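Local coordinates for protein alternansucrase (Leuconostoc mesenteroides, PDB 6HVG) that belongs to glycosyl hydrolase family 70, with a barrel of parallel strands, a bound calcium ion and choline-binding-type repeats near both ends of the chain, at residues Gln1269-Ala1274 against Phe1280-Leu1285; Ser402-Asp407 against Asp413-Pro418; Val383-Glu388 against Tyr1304-Tyr1309. All blocks are in the same frame, centred on the assembly; numbering follows the deposited sequence.

Contact 1: Gln1269-Ala1274 against Phe1280-Leu1285; sequences QYFNIA and FLPLQL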
loop_
_atom_site.group_PDB
_atom_site.type_symbol
_atom_site.label_atom_id
_atom_site.label_comp_id
_atom_site.label_asym_id
_atom_site.label_seq_id
_atom_site.Cartn_x
_atom_site.Cartn_y
_atom_site.Cartn_z
ATOM N N GLN A 1269 19.051 -9.117 29.482
ATOM C CA GLN A 1269 20.152 -8.270 29.080
ATOM C C GLN A 1269 20.715 -8.766 27.756
ATOM O O GLN A 1269 20.768 -9.970 27.511
ATOM C CB GLN A 1269 21.239 -8.290 30.156
ATOM C CG GLN A 1269 22.385 -7.323 29.906
ATOM C CD GLN A 1269 23.412 -7.363 31.003
ATOM O OE1 GLN A 1269 23.281 -8.115 31.959
ATOM N NE2 GLN A 1269 24.457 -6.562 30.859
ATOM N N TYR A 1270 21.122 -7.834 26.895
ATOM C CA TYR A 1270 21.639 -8.194 25.578
ATOM C C TYR A 1270 23.138 -8.388 25.675
ATOM O O TYR A 1270 23.804 -7.702 26.434
ATOM C CB TYR A 1270 21.309 -7.110 24.547
ATOM C CG TYR A 1270 19.847 -7.055 24.069
ATOM C CD1 TYR A 1270 18.897 -6.300 24.747
ATOM C CD2 TYR A 1270 19.426 -7.732 22.927
ATOM C CE1 TYR A 1270 17.586 -6.227 24.313
ATOM C CE2 TYR A 1270 18.109 -7.663 22.498
ATOM C CZ TYR A 1270 17.210 -6.899 23.191
ATOM O OH TYR A 1270 15.910 -6.845 22.784
ATOM N N PHE A 1271 23.688 -9.314 24.913
ATOM C CA PHE A 1271 25.136 -9.522 24.968
ATOM C C PHE A 1271 25.863 -8.338 24.350
ATOM O O PHE A 1271 25.406 -7.768 23.360
ATOM C CB PHE A 1271 25.539 -10.847 24.283
ATOM C CG PHE A 1271 24.814 -12.051 24.836
ATOM C CD1 PHE A 1271 24.971 -12.398 26.168
ATOM C CD2 PHE A 1271 23.938 -12.783 24.053
ATOM C CE1 PHE A 1271 24.290 -13.462 26.699
ATOM C CE2 PHE A 1271 23.258 -13.865 24.584
ATOM C CZ PHE A 1271 23.430 -14.204 25.900
ATOM N N ASN A 1272 26.991 -7.965 24.941
ATOM C CA ASN A 1272 27.813 -6.884 24.411
ATOM C C ASN A 1272 29.295 -7.057 24.720
ATOM O O ASN A 1272 29.657 -7.598 25.767
ATOM C CB ASN A 1272 27.318 -5.528 24.938
ATOM C CG ASN A 1272 27.714 -4.371 24.029
ATOM O OD1 ASN A 1272 28.798 -3.826 24.147
ATOM N ND2 ASN A 1272 26.842 -4.018 23.097
ATOM N N ILE A 1273 30.142 -6.565 23.814
ATOM C CA ILE A 1273 31.606 -6.710 23.931
ATOM C C ILE A 1273 32.400 -5.436 23.583
ATOM O O ILE A 1273 33.600 -5.499 23.357
ATOM C CB ILE A 1273 32.102 -7.825 22.998
ATOM C CG1 ILE A 1273 31.477 -7.641 21.618
ATOM C CG2 ILE A 1273 31.777 -9.197 23.575
ATOM C CD1 ILE A 1273 32.374 -8.043 20.487
ATOM N N ALA A 1274 31.740 -4.281 23.559
ATOM C CA ALA A 1274 32.355 -3.057 23.037
ATOM C C ALA A 1274 33.431 -2.512 23.966
ATOM O O ALA A 1274 34.535 -2.182 23.525
ATOM C CB ALA A 1274 31.295 -1.999 22.772
ATOM N N PHE A 1280 29.163 -8.525 28.540
ATOM C CA PHE A 1280 28.174 -9.517 28.929
ATOM C C PHE A 1280 28.165 -10.588 27.853
ATOM O O PHE A 1280 27.825 -10.301 26.702
ATOM C CB PHE A 1280 26.796 -8.889 29.083
ATOM C CG PHE A 1280 25.749 -9.830 29.603
ATOM C CD1 PHE A 1280 25.789 -10.279 30.915
ATOM C CD2 PHE A 1280 24.709 -10.265 28.794
ATOM C CE1 PHE A 1280 24.830 -11.157 31.407
ATOM C CE2 PHE A 1280 23.737 -11.137 29.281
ATOM C CZ PHE A 1280 23.795 -11.577 30.595
ATOM N N LEU A 1281 28.568 -11.802 28.219
ATOM C CA LEU A 1281 28.550 -12.939 27.304
ATOM C C LEU A 1281 27.971 -14.156 28.000
ATOM O O LEU A 1281 27.879 -14.177 29.224
ATOM C CB LEU A 1281 29.952 -13.269 26.840
ATOM C CG LEU A 1281 30.560 -12.326 25.826
ATOM C CD1 LEU A 1281 32.083 -12.465 25.865
ATOM C CD2 LEU A 1281 30.008 -12.584 24.434
ATOM N N PRO A 1282 27.575 -15.180 27.227
ATOM C CA PRO A 1282 27.227 -16.432 27.855
ATOM C C PRO A 1282 28.447 -16.971 28.569
ATOM O O PRO A 1282 29.550 -16.752 28.099
ATOM C CB PRO A 1282 26.858 -17.336 26.675
ATOM C CG PRO A 1282 26.559 -16.427 25.546
ATOM C CD PRO A 1282 27.443 -15.242 25.763
ATOM N N LEU A 1283 28.259 -17.655 29.689
ATOM C CA LEU A 1283 29.400 -18.100 30.492
ATOM C C LEU A 1283 30.249 -19.160 29.790
ATOM O O LEU A 1283 31.430 -19.244 30.062
ATOM C CB LEU A 1283 28.930 -18.590 31.866
ATOM C CG LEU A 1283 28.300 -17.543 32.810
ATOM C CD1 LEU A 1283 27.647 -18.244 33.982
ATOM C CD2 LEU A 1283 29.290 -16.539 33.309
ATOM N N GLN A 1284 29.668 -19.959 28.890
ATOM C CA GLN A 1284 30.427 -20.980 28.144
ATOM C C GLN A 1284 31.569 -20.319 27.389
ATOM O O GLN A 1284 32.664 -20.900 27.253
ATOM C CB GLN A 1284 29.581 -21.677 27.058
ATOM C CG GLN A 1284 28.304 -22.337 27.495
ATOM C CD GLN A 1284 27.185 -21.368 27.691
ATOM O OE1 GLN A 1284 27.389 -20.239 28.167
ATOM N NE2 GLN A 1284 25.976 -21.810 27.355
ATOM N N LEU A 1285 31.287 -19.141 26.837
ATOM C CA LEU A 1285 32.221 -18.463 25.974
ATOM C C LEU A 1285 33.383 -17.865 26.734
ATOM O O LEU A 1285 34.427 -17.647 26.124
ATOM C CB LEU A 1285 31.525 -17.388 25.144
ATOM C CG LEU A 1285 30.713 -17.871 23.931
ATOM C CD1 LEU A 1285 31.503 -18.793 23.023
ATOM C CD2 LEU A 1285 29.496 -18.596 24.388
#

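Contact 2: Ser402-Asp407 against Asp413-Pro418; sequences SFENVD and DTWYRP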
loop_
_atom_site.group_PDB
_atom_site.type_symbol
_atom_site.label_atom_id
_atom_site.label_comp_id
_atom_site.label_asym_id
_atom_site.label_seq_id
_atom_site.Cartn_x
_atom_site.Cartn_y
_atom_site.Cartn_z
ATOM N N SER A 402 37.577 -10.768 18.376
ATOM C CA SER A 402 37.152 -12.173 18.351
ATOM C C SER A 402 35.665 -12.392 18.080
ATOM O O SER A 402 35.232 -13.539 18.004
ATOM C CB SER A 402 37.534 -12.848 19.671
ATOM O OG SER A 402 38.929 -12.960 19.766
ATOM N N PHE A 403 34.894 -11.311 17.934
ATOM C CA PHE A 403 33.440 -11.410 17.704
ATOM C C PHE A 403 32.968 -10.512 16.574
ATOM O O PHE A 403 33.172 -9.306 16.630
ATOM C CB PHE A 403 32.685 -10.976 18.962
ATOM C CG PHE A 403 32.561 -12.038 20.019
ATOM C CD1 PHE A 403 31.686 -13.078 19.850
ATOM C CD2 PHE A 403 33.297 -11.956 21.201
ATOM C CE1 PHE A 403 31.559 -14.034 20.825
ATOM C CE2 PHE A 403 33.168 -12.905 22.181
ATOM C CZ PHE A 403 32.295 -13.946 21.995
ATOM N N GLU A 404 32.317 -11.086 15.568
ATOM C CA GLU A 404 31.630 -10.284 14.554
ATOM C C GLU A 404 30.426 -9.649 15.219
ATOM O O GLU A 404 29.693 -10.321 15.943
ATOM C CB GLU A 404 31.195 -11.142 13.354
ATOM C CG GLU A 404 32.354 -11.596 12.457
ATOM C CD GLU A 404 31.930 -12.552 11.350
ATOM O OE1 GLU A 404 30.739 -12.923 11.261
ATOM O OE2 GLU A 404 32.795 -12.919 10.530
ATOM N N ASN A 405 30.198 -8.369 14.965
ATOM C CA ASN A 405 29.201 -7.620 15.722
ATOM C C ASN A 405 28.697 -6.364 15.027
ATOM O O ASN A 405 29.227 -5.938 14.018
ATOM C CB ASN A 405 29.802 -7.223 17.063
ATOM C CG ASN A 405 30.865 -6.148 16.931
ATOM O OD1 ASN A 405 30.687 -5.008 17.377
ATOM N ND2 ASN A 405 31.976 -6.506 16.338
ATOM N N VAL A 406 27.661 -5.779 15.609
ATOM C CA VAL A 406 27.149 -4.466 15.229
ATOM C C VAL A 406 27.048 -3.661 16.518
ATOM O O VAL A 406 26.364 -4.065 17.462
ATOM C CB VAL A 406 25.763 -4.584 14.580
ATOM C CG1 VAL A 406 25.298 -3.236 14.024
ATOM C CG2 VAL A 406 25.776 -5.652 13.486
ATOM N N ASP A 407 27.739 -2.530 16.559
ATOM C CA ASP A 407 27.795 -1.638 17.747
ATOM C C ASP A 407 28.004 -2.370 19.056
ATOM O O ASP A 407 27.467 -1.970 20.092
ATOM C CB ASP A 407 26.550 -0.726 17.833
ATOM C CG ASP A 407 26.523 0.331 16.743
ATOM O OD1 ASP A 407 27.555 0.510 16.057
ATOM O OD2 ASP A 407 25.470 0.984 16.576
ATOM N N ASP A 413 23.737 -14.705 13.244
ATOM C CA ASP A 413 24.703 -15.158 12.236
ATOM C C ASP A 413 26.124 -14.690 12.541
ATOM O O ASP A 413 27.017 -14.741 11.689
ATOM C CB ASP A 413 24.272 -14.674 10.847
ATOM C CG ASP A 413 24.134 -13.154 10.771
ATOM O OD1 ASP A 413 24.341 -12.465 11.785
ATOM O OD2 ASP A 413 23.820 -12.652 9.695
ATOM N N THR A 414 26.346 -14.219 13.772
ATOM C CA THR A 414 27.698 -13.892 14.272
ATOM C C THR A 414 28.601 -15.100 14.240
ATOM O O THR A 414 28.195 -16.203 14.616
ATOM C CB THR A 414 27.662 -13.391 15.736
ATOM O OG1 THR A 414 27.237 -12.033 15.775
ATOM C CG2 THR A 414 29.050 -13.448 16.380
ATOM N N TRP A 415 29.827 -14.871 13.781
ATOM C CA TRP A 415 30.918 -15.809 13.924
ATOM C C TRP A 415 31.901 -15.224 14.932
ATOM O O TRP A 415 32.031 -13.998 15.031
ATOM C CB TRP A 415 31.596 -16.037 12.570
ATOM C CG TRP A 415 30.796 -16.886 11.616
ATOM C CD1 TRP A 415 29.440 -16.866 11.432
ATOM C CD2 TRP A 415 31.309 -17.866 10.708
ATOM N NE1 TRP A 415 29.085 -17.789 10.497
ATOM C CE2 TRP A 415 30.214 -18.414 10.032
ATOM C CE3 TRP A 415 32.585 -18.339 10.409
ATOM C CZ2 TRP A 415 30.356 -19.419 9.064
ATOM C CZ3 TRP A 415 32.728 -19.346 9.444
ATOM C CH2 TRP A 415 31.621 -19.857 8.781
ATOM N N TYR A 416 32.573 -16.105 15.681
ATOM C CA TYR A 416 33.548 -15.703 16.691
ATOM C C TYR A 416 34.837 -16.511 16.557
ATOM O O TYR A 416 34.890 -17.475 15.790
ATOM C CB TYR A 416 32.963 -15.823 18.110
ATOM C CG TYR A 416 32.909 -17.219 18.671
ATOM C CD1 TYR A 416 32.058 -18.167 18.146
ATOM C CD2 TYR A 416 33.726 -17.595 19.741
ATOM C CE1 TYR A 416 32.016 -19.453 18.659
ATOM C CE2 TYR A 416 33.680 -18.877 20.268
ATOM C CZ TYR A 416 32.824 -19.799 19.721
ATOM O OH TYR A 416 32.772 -21.076 20.236
ATOM N N ARG A 417 35.874 -16.103 17.291
ATOM C CA ARG A 417 37.153 -16.797 17.291
ATOM C C ARG A 417 37.260 -17.657 18.535
ATOM O O ARG A 417 37.467 -17.126 19.619
ATOM C CB ARG A 417 38.310 -15.790 17.250
ATOM C CG ARG A 417 39.692 -16.433 17.156
ATOM C CD ARG A 417 40.826 -15.466 17.460
ATOM N NE ARG A 417 42.137 -16.119 17.340
ATOM C CZ ARG A 417 43.304 -15.538 17.607
ATOM N NH1 ARG A 417 43.353 -14.283 18.036
ATOM N NH2 ARG A 417 44.427 -16.220 17.436
ATOM N N PRO A 418 37.116 -18.987 18.395
ATOM C CA PRO A 418 37.326 -19.834 19.578
ATOM C C PRO A 418 38.789 -19.917 19.936
ATOM O O PRO A 418 39.618 -19.751 19.072
ATOM C CB PRO A 418 36.819 -21.217 19.132
ATOM C CG PRO A 418 36.969 -21.203 17.660
ATOM C CD PRO A 418 36.677 -19.784 17.239
#

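Contact 3: Val383-Glu388 against Tyr1304-Tyr1309; sequences VSQSNE and YSISGY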
loop_
_atom_site.group_PDB
_atom_site.type_symbol
_atom_site.label_atom_id
_atom_site.label_comp_id
_atom_site.label_asym_id
_atom_site.label_seq_id
_atom_site.Cartn_x
_atom_site.Cartn_y
_atom_site.Cartn_z
ATOM N N VAL A 383 21.725 -28.716 35.436
ATOM C CA VAL A 383 22.888 -29.452 34.983
ATOM C C VAL A 383 24.014 -28.507 34.628
ATOM O O VAL A 383 23.799 -27.397 34.188
ATOM C CB VAL A 383 22.624 -30.382 33.781
ATOM C CG1 VAL A 383 21.653 -31.478 34.161
ATOM C CG2 VAL A 383 22.165 -29.615 32.566
ATOM N N SER A 384 25.227 -28.978 34.830
ATOM C CA SER A 384 26.420 -28.257 34.451
ATOM C C SER A 384 26.784 -28.596 33.015
ATOM O O SER A 384 26.699 -29.749 32.597
ATOM C CB SER A 384 27.560 -28.663 35.369
ATOM O OG SER A 384 28.665 -27.795 35.216
ATOM N N GLN A 385 27.176 -27.593 32.255
ATOM C CA GLN A 385 27.454 -27.803 30.858
ATOM C C GLN A 385 28.931 -27.940 30.559
ATOM O O GLN A 385 29.290 -28.487 29.504
ATOM C CB GLN A 385 26.841 -26.656 30.052
ATOM C CG GLN A 385 25.315 -26.699 30.037
ATOM C CD GLN A 385 24.699 -25.776 29.025
ATOM O OE1 GLN A 385 24.290 -26.203 27.956
ATOM N NE2 GLN A 385 24.643 -24.491 29.369
ATOM N N SER A 386 29.784 -27.481 31.477
ATOM C CA SER A 386 31.221 -27.495 31.235
ATOM C C SER A 386 31.785 -28.911 31.135
ATOM O O SER A 386 31.356 -29.813 31.864
ATOM C CB SER A 386 31.963 -26.677 32.290
ATOM O OG SER A 386 31.786 -27.205 33.572
ATOM N N ASN A 387 32.729 -29.090 30.216
ATOM C CA ASN A 387 33.389 -30.362 29.997
ATOM C C ASN A 387 34.775 -30.136 29.349
ATOM O O ASN A 387 35.295 -29.031 29.407
ATOM C CB ASN A 387 32.460 -31.275 29.189
ATOM C CG ASN A 387 32.108 -30.717 27.815
ATOM O OD1 ASN A 387 32.717 -29.769 27.318
ATOM N ND2 ASN A 387 31.168 -31.357 27.170
ATOM N N GLU A 388 35.361 -31.176 28.763
ATOM C CA GLU A 388 36.676 -31.082 28.148
ATOM C C GLU A 388 36.757 -30.125 26.948
ATOM O O GLU A 388 37.822 -29.630 26.620
ATOM C CB GLU A 388 37.220 -32.484 27.782
ATOM C CG GLU A 388 36.554 -33.207 26.605
ATOM C CD GLU A 388 35.334 -34.043 26.999
ATOM O OE1 GLU A 388 34.804 -33.851 28.127
ATOM O OE2 GLU A 388 34.899 -34.863 26.154
ATOM N N TYR A 1304 17.764 -21.551 35.443
ATOM C CA TYR A 1304 18.980 -20.987 34.892
ATOM C C TYR A 1304 18.988 -21.208 33.374
ATOM O O TYR A 1304 18.747 -22.321 32.901
ATOM C CB TYR A 1304 20.206 -21.641 35.539
ATOM C CG TYR A 1304 20.469 -21.165 36.934
ATOM C CD1 TYR A 1304 19.729 -21.642 38.021
ATOM C CD2 TYR A 1304 21.463 -20.240 37.181
ATOM C CE1 TYR A 1304 19.974 -21.189 39.309
ATOM C CE2 TYR A 1304 21.720 -19.790 38.462
ATOM C CZ TYR A 1304 20.982 -20.260 39.511
ATOM O OH TYR A 1304 21.266 -19.760 40.746
ATOM N N SER A 1305 19.281 -20.149 32.630
ATOM C CA SER A 1305 19.297 -20.201 31.171
ATOM C C SER A 1305 20.510 -20.942 30.613
ATOM O O SER A 1305 21.444 -21.227 31.358
ATOM C CB SER A 1305 19.277 -18.793 30.629
ATOM O OG SER A 1305 20.412 -18.085 31.094
ATOM N N ILE A 1306 20.496 -21.227 29.308
ATOM C CA ILE A 1306 21.610 -21.928 28.667
ATOM C C ILE A 1306 22.931 -21.173 28.848
ATOM O O ILE A 1306 23.990 -21.776 28.801
ATOM C CB ILE A 1306 21.356 -22.160 27.173
ATOM C CG1 ILE A 1306 20.244 -23.167 27.008
ATOM C CG2 ILE A 1306 22.591 -22.702 26.477
ATOM C CD1 ILE A 1306 20.077 -23.700 25.602
ATOM N N SER A 1307 22.860 -19.866 29.051
ATOM C CA SER A 1307 24.041 -19.059 29.244
ATOM C C SER A 1307 24.499 -19.015 30.701
ATOM O O SER A 1307 25.512 -18.389 31.020
ATOM C CB SER A 1307 23.769 -17.634 28.763
ATOM O OG SER A 1307 23.447 -17.623 27.379
ATOM N N GLY A 1308 23.783 -19.693 31.580
ATOM C CA GLY A 1308 24.206 -19.827 32.960
ATOM C C GLY A 1308 23.712 -18.814 33.962
ATOM O O GLY A 1308 24.257 -18.758 35.054
ATOM N N TYR A 1309 22.690 -18.036 33.633
ATOM C CA TYR A 1309 22.234 -16.964 34.541
ATOM C C TYR A 1309 20.853 -17.243 35.094
ATOM O O TYR A 1309 20.053 -17.920 34.452
ATOM C CB TYR A 1309 22.229 -15.641 33.833
ATOM C CG TYR A 1309 23.558 -15.274 33.256
ATOM C CD1 TYR A 1309 24.570 -14.788 34.060
ATOM C CD2 TYR A 1309 23.804 -15.391 31.878
ATOM C CE1 TYR A 1309 25.801 -14.413 33.524
ATOM C CE2 TYR A 1309 25.038 -15.025 31.327
ATOM C CZ TYR A 1309 26.035 -14.539 32.165
ATOM O OH TYR A 1309 27.262 -14.186 31.668
#

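Contact 1: Gln1269-Ala1274 against Phe1280-Leu1285
The side-chain amide of Gln1269 lies flat over one face of the Phe1280 ring, the two planes 13° apart, with OE1 3.5 Å from the Phe1280 CE1 atom. Further back along the same side chain, Gln1269 CG makes a CH-pi contact 4.1 Å from the Phe1280 ring centroid. Glutamine suits this exposed place, because its extended chain can lie over an aromatic face while its amide remains able to meet water. With CG anti to the backbone N (chi1 -175°), the Phe1280 ring is carried over to the other segment, where Gln1269 and Phe1271 meet it. The Phe1271 ring runs nearly parallel to it, 15° between planes, but the two are slid apart with centroids 5.3 Å from each other, so they barely overlap. Pro1282 comes over one face of the Phe1271 ring, its CD 4.0 Å from the ring centroid, a flat ring being a good seat for the proline methylenes. Beyond the aromatics, Ile1273 CG2 meets Leu1281 CD2 at 3.9 Å, two branched side chains filling a buried patch.

Two backbone bonds hold the segments in register: Asn1272 N gives to Phe1280 O at 3.0 Å, and Phe1280 N gives back to Asn1272 O at 3.0 Å, a single antiparallel hydrogen-bonded pair. It closes a short irregular loop within the family 70 range. Asn1272 OD1 then accepts from Ala1274 N, an Asx turn. Around this loop, between strands 1248-1252 and 1291-1292, Trp443 meets the Phe1271 ring at about a right angle, Tyr1309 stacks on Phe1280, and Tyr1270 OH reaches weakly to strand 1190-1197.

Contact 2: Ser402-Asp407 against Asp413-Pro418
Ser402 O takes the shortest bond here, from Arg417 N at 2.7 Å, and Tyr416 CA also approaches that oxygen in a CA-H...O contact. On the other flank of the Phe403-Tyr416 bridge, Glu404 N gives an almost straight bond of 3.0 Å to Trp415 O. Thr414 OG1 adds a third link, donating to Glu404 O at 3.0 Å from above the carbonyl plane. That hydroxyl also accepts from Thr411 N, a double role that suits threonine.

The side chains form two pairs, Phe403 with Tyr416 and Glu404 with Trp415. Phe403 and Tyr416 lie side by side, pointing the same way, with Phe403 CD1 3.5 Å from Tyr416 CB and the ring planes 19° apart but barely overlapping. Tyrosine serves here both as packing and as a tether, since its hydroxyl bonds to Asn393 O and Thr442 OG1. Glu404 runs alongside Trp415, its carboxylate and the indole also 19° apart in plane, and its extended chain lets OE1 take a weak bond of 3.3 Å from Trp415 N.

Arg502, of helix 499-511, forms a salt bridge with Glu404 OE2 and a cation-pi contact with the Trp415 indole. One guanidinium thus serves both acid and indole, and its charge probably favours the ionised form of Glu404.

Contact 3: Val383-Glu388 against Tyr1304-Tyr1309
The backbones of Gln385 and Ile1306 stay well apart, CA to CA 8.6 Å, and segment 1304-1309 folds there into a type I beta turn from Ser1305 to Gly1308. The contact is therefore a reach by one side chain: Gln385 NE2 donates to Ile1306 O at 2.8 Å. The oxygen lies in the plane of the Gln385 amide, although the N-H...O angle of 134° is well bent and the donor is tilted from the Ile1306 carbonyl plane. Gln385 sets CG anti to its carbonyl carbon (chi1 -70°) and then runs extended, which carries the amide far enough to span the gap. A glutamine fits because both polar atoms of its amide are used: OE1 accepts from Asn478 ND2, of helix 474-495, while NE2 serves the turn. Ile1306 crosses it at about a right angle, with CG2 4.0 Å from Gln385 NE2, and its apolar branches also touch Gln474 and Thr1292.

The turn is closed by Gly1308 N to Ser1305 O at 2.8 Å, and Ser1305 N to Tyr1309 O at 3.0 Å joins its two arms. Gly1308 has a positive phi of 92°, a region that glycine enters readily, which suits the last turn position. Ser1305 OG takes a weak bond from Tyr1309 N. The tie lies next to the short antiparallel pair of strands 383-384 and 1291-1292, which likewise joins distant parts of the sequence, an arrangement consistent with the family 70 fold, in which early and late chain segments build peripheral domains together.

All three contacts lie on the same side of the chain's centre, roughly 37 to 48 Å from it. Contacts 1 and 2 have centres about 11 Å apart and share an apolar patch, where Ile1273 and Leu1281 pack on Phe403, and Leu1285 on Tyr416. Contacts 1 and 3, about 14 Å apart, are joined by a backbone bond from Leu1283 to Ser1307, whereas contacts 2 and 3 do not touch. Along the chain, contact 3 opens first and closes last, bracketing contact 2 and then contact 1. Two local loop closures thus stand beside one very long-range closure, bringing an early and a late part of the chain into one region.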